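Local atomic coordinates of alcohol dehydrogenase (Thermus thermophilus, PDB entry 2EIH), a protein that binds zinc and probably works as a zinc-containing, nicotinamide-dependent alcohol dehydrogenase or related oxidoreductase. Residues V44-K48 and G49-P53; V316-L319 and E320-A323; V125-E129 and A130-P134; H326-E330 and E331-F335. All blocks are in the same frame, centred on the assembly; numbering follows the deposited sequence.

In the fold
Followed from the N terminus, the four contacts lie in series, and each is a turn or helix end within one continuous stretch; none nests in or crosses another. Contact 1 ends helix 41-48 and starts the loop toward strand 59-60. Contact 3 comes next, turning strand 124-128 into strand 132-134 within the mixed sheet of the GroES-like domain. Contacts 2 and 4 lie at the two ends of helix 322-330, so that together they frame the crossover from strand 313-318 to strand 337-341, and they touch through Leu317 and Leu328. Contact 4 also meets contact 1, where helix 41-48 packs against helix 322-330. Contact 3 touches none of the others.

Contact 1: V44-K48 and G49-P53; sequences VWVRK and GVASP
Ala51 sets its methyl against the shoulder of Trp45, CB to CB at 3.7 Å, as the chain folds back over the last turn of helix 41-48. The indole takes no part in this fit: with CG anti to the carbonyl carbon (chi1 -60°) the ring leads away and leaves its methylene as the surface against which the alanine methyl packs. Alanine suits the place. On one flank Val46 uses the branch beside its backbone N, CG2, to approach Ala51 CB at 4.2 Å, and the same methyl lies near Ser52 OG. Ser52 is buried, and its hydroxyl is hydrogen-bonded to the carbonyl of Glu115. Nearer the helix end, Val50 CG2 rests on the first methylene of Lys48, 3.8 Å from its CB, while the rest of the lysine runs extended and away. The fold-back depends on Gly49, the first residue beyond the helix, whose phi of 104° would jam a beta carbon against Lys48 O; glycine has no such bump. The backbone of the same turn is hydrogen-bonded. Trp45 O receives Gly49 N at 3.0 Å, tilted from the carbonyl plane, and Ala51 N at 3.1 Å, standing above it on the opposite face. Gly49 N also makes a weak bond to Val46 O. The chemistry is that of a helix end closed by the main chain: one carbonyl of the last turn takes two N-H groups from its two faces, and glycine permits the positive phi that brings them there.

Contact 2: V316-L319 and E320-A323; sequences VLPL and EAAA
The turn from strand 313-318 into helix 322-330, the first connection of a beta-alpha-beta unit completed by strand 337-341, brings Pro318 against Glu320 and Ala321. Two overlapping backbone bonds shape it. Pro318 O accepts from Ala321 N at 2.8 Å, and one residue on, Leu319 O accepts from Ala322 N at 3.2 Å; in both, the donor stands above the carbonyl plane. Proline lacks an N-H but keeps its carbonyl, which is the acceptor that the turn needs. Its ring also packs: CG lies 3.9 Å from the methyl of Ala321, which meets Leu317 CB at 4.3 Å on another side, so the small alanine side chain fits between the proline ring and the leucine. Glu320 doubles back over the same proline. Its CG sits between the backbone N and the carbonyl carbon (chi1 53°) and the chain bends again at chi2, bringing the carboxylate carbon CD to 3.7 Å from Pro318 CB; the acid also forms a long, weak ion pair with Arg2. Leu319 and Ala322 are buried, turned to Leu340 of strand 337-341 and Val4 of strand 2-6. Ala321 holds the N-cap position, yet a methyl cannot accept a hydrogen bond, so the chain enters the helix on main-chain bonds in place of a capping side chain.

Contact 3: V125-E129 and A130-P134; sequences VVLPE and ANLAP
Asn131 folds back onto Pro128 and Leu127 at a type I beta turn, Pro128 to Asn131, that carries the chain from strand 124-128 to strand 132-134 in the GroES-like domain. These strands are no hairpin pair: the first lies against strand 29-38, the second against strand 84-91, and the turn passes the chain between them. Glu129 and Ala130 form the corner. The CG of Glu129 stands between its backbone N and carbonyl carbon (chi1 60°), which tucks it 3.4 Å from Ala130 N; beyond CG the chain runs straight out and packs on Arg95 of the second subunit. Ala130 takes the third position of the turn, its methyl against Glu129 C. The turn is closed by Asn131 N, which gives its hydrogen to Pro128 O at 2.8 Å in a nearly straight bond (167°), approaching from above the carbonyl plane. The amide of Asn131 then lies by the proline ring, its carbon CG 3.3 Å from Pro128 CG. On the inner side Leu127 CD1 reaches Asn131 CB at 3.4 Å and Leu132 CD1 at 3.7 Å, the two leucines crossing obliquely; Leu132 continues onto Val30 and Val32. With a glycine in place of Asn131, the loss of CB and the amide would probably open a gap beside the proline ring and strip Leu127 CD1 of one of its closest neighbours. The side chain of Asn131 is about 11 Å from the bound zinc ion, and its OD1 comes within 3.1 Å of Pro128 CG.

Contact 4: H326-E330 and E331-F335; sequences HRLLE and ERRVF
Glu331 N bonds to Arg327 O in the last helical bond of helix 322-330, and Arg332 N to Leu329 O in the bond of the Schellman motif that ends it. The first, 3.2 Å long, is nearly in line with the C=O bond; in the second the donor stands well above the carbonyl plane. Arg332 turns out of the helix, and its positive phi, 39°, is a place glycine more often fills. One step earlier Glu330 N is bonded to His326 O, while the His326 ring pairs through ND1 with Arg47 NE and through NE2 with the Tyr121 hydroxyl. The Glu331 side chain folds back beside the last turn: its CG, between the backbone N and the carbonyl carbon, lies 3.4 Å from Leu328 O. OE1 accepts from Arg333 NE at 2.7 Å in a salt bridge, met from above the carboxylate plane. OE2 lies over one face of the Arg327 guanidinium, 4.1 Å from NH2 and well out of its plane, so no N-H points at it and any attraction is probably of charge alone; Arg327 NH1 makes its salt bridge with Glu324. A lysine in place of Glu331 would leave Arg333 NE without its carboxylate and would probably crowd positive charge between the two arginines. Glu330 OE2 is in a salt bridge with Arg47. Leu328 CD2 meets Val334 CG2 at 4.0 Å, and both side chains rest on Gln315 of strand 313-318. Leu329 and Arg332 reach His41 of helix 41-48, while Phe335 leads on to helix 201-210.

Contact 1: V44-K48 and G49-P53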
loop_
_atom_site.group_PDB
_atom_site.type_symbol
_atom_site.label_atom_id
_atom_site.label_comp_id
_atom_site.label_asym_id
_atom_site.label_seq_id
_atom_site.Cartn_x
_atom_site.Cartn_y
_atom_site.Cartn_z
ATOM N N VAL A 44 19.380 25.116 -16.862
ATOM C CA VAL A 44 18.960 26.427 -17.349
ATOM C C VAL A 44 18.523 27.341 -16.209
ATOM O O VAL A 44 18.867 28.525 -16.192
ATOM C CB VAL A 44 17.820 26.302 -18.390
ATOM C CG1 VAL A 44 17.328 27.679 -18.804
ATOM C CG2 VAL A 44 18.327 25.547 -19.611
ATOM N N TRP A 45 17.773 26.794 -15.256
ATOM C CA TRP A 45 17.324 27.586 -14.123
ATOM C C TRP A 45 18.536 28.082 -13.330
ATOM O O TRP A 45 18.554 29.223 -12.853
ATOM C CB TRP A 45 16.386 26.761 -13.229
ATOM C CG TRP A 45 15.169 26.279 -13.957
ATOM C CD1 TRP A 45 14.552 26.896 -15.007
ATOM C CD2 TRP A 45 14.445 25.063 -13.724
ATOM N NE1 TRP A 45 13.495 26.141 -15.450
ATOM C CE2 TRP A 45 13.405 25.009 -14.682
ATOM C CE3 TRP A 45 14.571 24.014 -12.802
ATOM C CZ2 TRP A 45 12.497 23.939 -14.750
ATOM C CZ3 TRP A 45 13.663 22.948 -12.869
ATOM C CH2 TRP A 45 12.643 22.922 -13.837
ATOM N N VAL A 46 19.560 27.242 -13.206
ATOM C CA VAL A 46 20.750 27.646 -12.478
ATOM C C VAL A 46 21.478 28.719 -13.273
ATOM O O VAL A 46 21.989 29.678 -12.696
ATOM C CB VAL A 46 21.695 26.460 -12.224
ATOM C CG1 VAL A 46 22.972 26.947 -11.555
ATOM C CG2 VAL A 46 21.002 25.439 -11.330
ATOM N N ARG A 47 21.511 28.574 -14.595
ATOM C CA ARG A 47 22.179 29.562 -15.434
ATOM C C ARG A 47 21.501 30.927 -15.350
ATOM O O ARG A 47 22.166 31.948 -15.193
ATOM C CB ARG A 47 22.218 29.102 -16.897
ATOM C CG ARG A 47 22.610 30.229 -17.853
ATOM C CD ARG A 47 22.751 29.793 -19.298
ATOM N NE ARG A 47 21.544 29.224 -19.897
ATOM C CZ ARG A 47 20.461 29.905 -20.264
ATOM N NH1 ARG A 47 19.440 29.254 -20.806
ATOM N NH2 ARG A 47 20.387 31.216 -20.087
ATOM N N LYS A 48 20.178 30.947 -15.466
ATOM C CA LYS A 48 19.435 32.202 -15.404
ATOM C C LYS A 48 19.494 32.848 -14.026
ATOM O O LYS A 48 19.361 34.063 -13.902
ATOM C CB LYS A 48 17.975 31.981 -15.786
ATOM C CG LYS A 48 17.756 31.745 -17.258
ATOM C CD LYS A 48 16.282 31.562 -17.557
ATOM C CE LYS A 48 16.032 31.615 -19.049
ATOM N NZ LYS A 48 14.610 31.348 -19.387
ATOM N N GLY A 49 19.691 32.036 -12.993
ATOM C CA GLY A 49 19.757 32.570 -11.645
ATOM C C GLY A 49 18.479 32.305 -10.875
ATOM O O GLY A 49 18.366 32.641 -9.697
ATOM N N VAL A 50 17.517 31.688 -11.547
ATOM C CA VAL A 50 16.241 31.362 -10.942
ATOM C C VAL A 50 16.385 30.289 -9.874
ATOM O O VAL A 50 15.545 30.170 -8.984
ATOM C CB VAL A 50 15.262 30.855 -11.998
ATOM C CG1 VAL A 50 13.877 30.713 -11.394
ATOM C CG2 VAL A 50 15.245 31.804 -13.181
ATOM N N ALA A 51 17.450 29.506 -9.967
ATOM C CA ALA A 51 17.684 28.447 -9.000
ATOM C C ALA A 51 19.084 28.521 -8.417
ATOM O O ALA A 51 20.016 29.002 -9.064
ATOM C CB ALA A 51 17.467 27.090 -9.655
ATOM N N SER A 52 19.214 28.049 -7.183
ATOM C CA SER A 52 20.490 28.023 -6.496
ATOM C C SER A 52 21.180 29.381 -6.357
ATOM O O SER A 52 22.282 29.595 -6.875
ATOM C CB SER A 52 21.423 27.037 -7.197
ATOM O OG SER A 52 20.859 25.734 -7.188
ATOM N N PRO A 53 20.522 30.333 -5.676
ATOM C CA PRO A 53 21.120 31.658 -5.481
ATOM C C PRO A 53 22.285 31.491 -4.496
ATOM O O PRO A 53 22.484 30.404 -3.947
ATOM C CB PRO A 53 19.967 32.470 -4.890
ATOM C CG PRO A 53 18.752 31.821 -5.482
ATOM C CD PRO A 53 19.088 30.354 -5.337
#

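Contact 2: V316-L319 and E320-A323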
loop_
_atom_site.group_PDB
_atom_site.type_symbol
_atom_site.label_atom_id
_atom_site.label_comp_id
_atom_site.label_asym_id
_atom_site.label_seq_id
_atom_site.Cartn_x
_atom_site.Cartn_y
_atom_site.Cartn_z
ATOM N N VAL A 316 23.441 15.831 -30.447
ATOM C CA VAL A 316 24.711 15.770 -29.737
ATOM C C VAL A 316 25.513 17.019 -30.094
ATOM O O VAL A 316 25.488 17.472 -31.234
ATOM C CB VAL A 316 25.542 14.489 -30.100
ATOM C CG1 VAL A 316 24.842 13.239 -29.599
ATOM C CG2 VAL A 316 25.778 14.408 -31.620
ATOM N N LEU A 317 26.207 17.584 -29.116
ATOM C CA LEU A 317 27.007 18.780 -29.342
ATOM C C LEU A 317 28.330 18.635 -28.606
ATOM O O LEU A 317 28.421 17.937 -27.596
ATOM C CB LEU A 317 26.304 20.042 -28.794
ATOM C CG LEU A 317 25.088 20.718 -29.440
ATOM C CD1 LEU A 317 25.428 21.178 -30.860
ATOM C CD2 LEU A 317 23.925 19.755 -29.467
ATOM N N PRO A 318 29.388 19.267 -29.123
ATOM C CA PRO A 318 30.658 19.157 -28.410
ATOM C C PRO A 318 30.534 19.946 -27.102
ATOM O O PRO A 318 29.778 20.913 -27.025
ATOM C CB PRO A 318 31.659 19.785 -29.385
ATOM C CG PRO A 318 30.803 20.723 -30.194
ATOM C CD PRO A 318 29.574 19.904 -30.436
ATOM N N LEU A 319 31.284 19.539 -26.087
ATOM C CA LEU A 319 31.241 20.199 -24.788
ATOM C C LEU A 319 31.347 21.721 -24.852
ATOM O O LEU A 319 30.619 22.428 -24.149
ATOM C CB LEU A 319 32.345 19.647 -23.877
ATOM C CG LEU A 319 32.448 20.114 -22.412
ATOM C CD1 LEU A 319 33.274 21.369 -22.312
ATOM C CD2 LEU A 319 31.055 20.318 -21.833
ATOM N N GLU A 320 32.245 22.216 -25.698
ATOM C CA GLU A 320 32.462 23.649 -25.846
ATOM C C GLU A 320 31.276 24.391 -26.429
ATOM O O GLU A 320 31.317 25.606 -26.567
ATOM C CB GLU A 320 33.703 23.913 -26.711
ATOM C CG GLU A 320 33.696 23.199 -28.054
ATOM C CD GLU A 320 34.446 21.875 -28.019
ATOM O OE1 GLU A 320 34.393 21.183 -26.982
ATOM O OE2 GLU A 320 35.073 21.523 -29.039
ATOM N N ALA A 321 30.218 23.666 -26.765
ATOM C CA ALA A 321 29.043 24.295 -27.345
ATOM C C ALA A 321 27.830 24.223 -26.417
ATOM O O ALA A 321 26.688 24.235 -26.881
ATOM C CB ALA A 321 28.720 23.647 -28.682
ATOM N N ALA A 322 28.081 24.153 -25.110
ATOM C CA ALA A 322 27.003 24.089 -24.127
ATOM C C ALA A 322 25.988 25.218 -24.307
ATOM O O ALA A 322 24.790 25.028 -24.105
ATOM C CB ALA A 322 27.581 24.123 -22.722
ATOM N N ALA A 323 26.475 26.395 -24.689
ATOM C CA ALA A 323 25.617 27.561 -24.895
ATOM C C ALA A 323 24.561 27.255 -25.943
ATOM O O ALA A 323 23.359 27.422 -25.702
ATOM C CB ALA A 323 26.447 28.755 -25.335
#

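Contact 3: V125-E129 and A130-P134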
loop_
_atom_site.group_PDB
_atom_site.type_symbol
_atom_site.label_atom_id
_atom_site.label_comp_id
_atom_site.label_asym_id
_atom_site.label_seq_id
_atom_site.Cartn_x
_atom_site.Cartn_y
_atom_site.Cartn_z
ATOM N N VAL A 125 34.735 14.503 -12.880
ATOM C CA VAL A 125 33.835 14.885 -11.825
ATOM C C VAL A 125 34.041 13.875 -10.709
ATOM O O VAL A 125 34.316 12.703 -10.956
ATOM C CB VAL A 125 32.354 14.908 -12.335
ATOM C CG1 VAL A 125 31.871 13.496 -12.619
ATOM C CG2 VAL A 125 31.458 15.610 -11.316
ATOM N N VAL A 126 33.938 14.346 -9.479
ATOM C CA VAL A 126 34.129 13.487 -8.334
ATOM C C VAL A 126 32.850 13.414 -7.545
ATOM O O VAL A 126 32.297 14.446 -7.164
ATOM C CB VAL A 126 35.222 14.040 -7.410
ATOM C CG1 VAL A 126 35.133 13.381 -6.045
ATOM C CG2 VAL A 126 36.585 13.814 -8.023
ATOM N N LEU A 127 32.366 12.199 -7.308
ATOM C CA LEU A 127 31.149 12.025 -6.516
ATOM C C LEU A 127 31.245 10.782 -5.635
ATOM O O LEU A 127 32.157 9.969 -5.795
ATOM C CB LEU A 127 29.902 11.963 -7.413
ATOM C CG LEU A 127 29.778 11.081 -8.647
ATOM C CD1 LEU A 127 28.314 10.878 -8.967
ATOM C CD2 LEU A 127 30.497 11.721 -9.817
ATOM N N PRO A 128 30.325 10.633 -4.669
ATOM C CA PRO A 128 30.362 9.459 -3.788
ATOM C C PRO A 128 30.088 8.141 -4.521
ATOM O O PRO A 128 29.301 8.101 -5.460
ATOM C CB PRO A 128 29.305 9.785 -2.731
ATOM C CG PRO A 128 28.349 10.681 -3.455
ATOM C CD PRO A 128 29.261 11.570 -4.268
ATOM N N GLU A 129 30.739 7.064 -4.091
ATOM C CA GLU A 129 30.552 5.758 -4.731
ATOM C C GLU A 129 29.090 5.329 -4.789
ATOM O O GLU A 129 28.731 4.450 -5.567
ATOM C CB GLU A 129 31.374 4.669 -4.013
ATOM C CG GLU A 129 31.014 4.465 -2.535
ATOM C CD GLU A 129 31.739 3.279 -1.897
ATOM O OE1 GLU A 129 31.662 3.141 -0.655
ATOM O OE2 GLU A 129 32.368 2.480 -2.633
ATOM N N ALA A 130 28.256 5.955 -3.964
ATOM C CA ALA A 130 26.836 5.632 -3.916
ATOM C C ALA A 130 26.070 6.247 -5.089
ATOM O O ALA A 130 24.918 5.882 -5.354
ATOM C CB ALA A 130 26.229 6.111 -2.600
ATOM N N ASN A 131 26.707 7.175 -5.794
ATOM C CA ASN A 131 26.055 7.841 -6.904
ATOM C C ASN A 131 26.590 7.403 -8.254
ATOM O O ASN A 131 26.520 8.150 -9.223
ATOM C CB ASN A 131 26.201 9.356 -6.741
ATOM C CG ASN A 131 25.745 9.843 -5.387
ATOM O OD1 ASN A 131 25.727 11.042 -5.123
ATOM N ND2 ASN A 131 25.385 8.919 -4.514
ATOM N N LEU A 132 27.101 6.180 -8.307
ATOM C CA LEU A 132 27.656 5.622 -9.527
ATOM C C LEU A 132 27.046 4.259 -9.841
ATOM O O LEU A 132 27.017 3.377 -8.985
ATOM C CB LEU A 132 29.160 5.451 -9.368
ATOM C CG LEU A 132 30.081 6.205 -10.313
ATOM C CD1 LEU A 132 29.787 7.682 -10.251
ATOM C CD2 LEU A 132 31.513 5.904 -9.947
ATOM N N ALA A 133 26.570 4.081 -11.068
ATOM C CA ALA A 133 25.988 2.809 -11.481
ATOM C C ALA A 133 26.680 2.341 -12.750
ATOM O O ALA A 133 27.171 3.149 -13.531
ATOM C CB ALA A 133 24.497 2.963 -11.720
ATOM N N PRO A 134 26.731 1.021 -12.972
ATOM C CA PRO A 134 27.382 0.483 -14.172
ATOM C C PRO A 134 26.606 0.872 -15.414
ATOM O O PRO A 134 25.373 0.800 -15.439
ATOM C CB PRO A 134 27.360 -1.022 -13.929
ATOM C CG PRO A 134 26.060 -1.196 -13.203
ATOM C CD PRO A 134 26.103 -0.061 -12.195
#

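Contact 4: H326-E330 and E331-F335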
loop_
_atom_site.group_PDB
_atom_site.type_symbol
_atom_site.label_atom_id
_atom_site.label_comp_id
_atom_site.label_asym_id
_atom_site.label_seq_id
_atom_site.Cartn_x
_atom_site.Cartn_y
_atom_site.Cartn_z
ATOM N N HIS A 326 21.986 24.995 -24.696
ATOM C CA HIS A 326 20.937 25.540 -23.836
ATOM C C HIS A 326 19.865 26.237 -24.659
ATOM O O HIS A 326 18.721 26.352 -24.223
ATOM C CB HIS A 326 21.505 26.529 -22.813
ATOM C CG HIS A 326 21.976 25.881 -21.541
ATOM N ND1 HIS A 326 21.788 26.472 -20.306
ATOM C CD2 HIS A 326 22.648 24.740 -21.321
ATOM C CE1 HIS A 326 22.334 25.707 -19.379
ATOM N NE2 HIS A 326 22.864 24.649 -19.957
ATOM N N ARG A 327 20.236 26.710 -25.846
ATOM C CA ARG A 327 19.276 27.373 -26.720
ATOM C C ARG A 327 18.295 26.318 -27.233
ATOM O O ARG A 327 17.077 26.466 -27.110
ATOM C CB ARG A 327 20.005 28.032 -27.890
ATOM C CG ARG A 327 19.088 28.731 -28.865
ATOM C CD ARG A 327 19.856 29.302 -30.040
ATOM N NE ARG A 327 19.230 28.881 -31.286
ATOM C CZ ARG A 327 19.372 27.674 -31.820
ATOM N NH1 ARG A 327 20.132 26.768 -31.220
ATOM N NH2 ARG A 327 18.737 27.362 -32.941
ATOM N N LEU A 328 18.844 25.246 -27.796
ATOM C CA LEU A 328 18.046 24.143 -28.314
ATOM C C LEU A 328 17.038 23.624 -27.309
ATOM O O LEU A 328 15.911 23.277 -27.659
ATOM C CB LEU A 328 18.946 22.980 -28.714
ATOM C CG LEU A 328 19.705 23.088 -30.022
ATOM C CD1 LEU A 328 20.678 21.936 -30.121
ATOM C CD2 LEU A 328 18.727 23.076 -31.182
ATOM N N LEU A 329 17.458 23.556 -26.055
ATOM C CA LEU A 329 16.604 23.049 -24.995
ATOM C C LEU A 329 15.539 24.039 -24.566
ATOM O O LEU A 329 14.402 23.661 -24.299
ATOM C CB LEU A 329 17.453 22.659 -23.789
ATOM C CG LEU A 329 16.689 21.935 -22.688
ATOM C CD1 LEU A 329 16.029 20.678 -23.246
ATOM C CD2 LEU A 329 17.659 21.581 -21.574
ATOM N N GLU A 330 15.908 25.310 -24.499
ATOM C CA GLU A 330 14.964 26.334 -24.093
ATOM C C GLU A 330 13.799 26.504 -25.053
ATOM O O GLU A 330 12.706 26.898 -24.639
ATOM C CB GLU A 330 15.676 27.672 -23.916
ATOM C CG GLU A 330 16.542 27.733 -22.675
ATOM C CD GLU A 330 16.975 29.145 -22.358
ATOM O OE1 GLU A 330 17.677 29.757 -23.195
ATOM O OE2 GLU A 330 16.608 29.642 -21.272
ATOM N N GLU A 331 14.024 26.205 -26.329
ATOM C CA GLU A 331 12.972 26.339 -27.332
ATOM C C GLU A 331 12.109 25.081 -27.507
ATOM O O GLU A 331 11.229 25.043 -28.370
ATOM C CB GLU A 331 13.583 26.748 -28.680
ATOM C CG GLU A 331 14.320 25.641 -29.426
ATOM C CD GLU A 331 14.996 26.135 -30.715
ATOM O OE1 GLU A 331 15.311 25.296 -31.593
ATOM O OE2 GLU A 331 15.225 27.360 -30.843
ATOM N N ARG A 332 12.353 24.073 -26.670
ATOM C CA ARG A 332 11.619 22.805 -26.709
ATOM C C ARG A 332 11.316 22.314 -28.127
ATOM O O ARG A 332 10.226 21.801 -28.395
ATOM C CB ARG A 332 10.300 22.913 -25.926
ATOM C CG ARG A 332 10.388 22.640 -24.417
ATOM C CD ARG A 332 10.596 23.910 -23.589
ATOM N NE ARG A 332 10.591 23.627 -22.151
ATOM C CZ ARG A 332 10.829 24.531 -21.202
ATOM N NH1 ARG A 332 10.806 24.181 -19.921
ATOM N NH2 ARG A 332 11.100 25.789 -21.532
ATOM N N ARG A 333 12.280 22.451 -29.030
ATOM C CA ARG A 333 12.073 22.022 -30.404
ATOM C C ARG A 333 12.570 20.602 -30.635
ATOM O O ARG A 333 11.882 19.781 -31.239
ATOM C CB ARG A 333 12.764 22.994 -31.364
ATOM C CG ARG A 333 12.496 22.719 -32.826
ATOM C CD ARG A 333 12.955 23.879 -33.709
ATOM N NE ARG A 333 14.408 24.042 -33.776
ATOM C CZ ARG A 333 15.244 23.167 -34.331
ATOM N NH1 ARG A 333 14.775 22.047 -34.871
ATOM N NH2 ARG A 333 16.549 23.423 -34.366
ATOM N N VAL A 334 13.763 20.307 -30.146
ATOM C CA VAL A 334 14.325 18.976 -30.315
ATOM C C VAL A 334 13.531 17.894 -29.595
ATOM O O VAL A 334 13.149 18.063 -28.443
ATOM C CB VAL A 334 15.780 18.947 -29.824
ATOM C CG1 VAL A 334 16.250 17.509 -29.654
ATOM C CG2 VAL A 334 16.666 19.666 -30.835
ATOM N N PHE A 335 13.276 16.791 -30.290
ATOM C CA PHE A 335 12.550 15.660 -29.715
ATOM C C PHE A 335 13.605 14.747 -29.096
ATOM O O PHE A 335 14.401 14.125 -29.812
ATOM C CB PHE A 335 11.793 14.888 -30.800
ATOM C CG PHE A 335 10.874 13.820 -30.264
ATOM C CD1 PHE A 335 9.520 14.088 -30.045
ATOM C CD2 PHE A 335 11.364 12.547 -29.960
ATOM C CE1 PHE A 335 8.668 13.108 -29.532
ATOM C CE2 PHE A 335 10.519 11.563 -29.446
ATOM C CZ PHE A 335 9.164 11.841 -29.229
#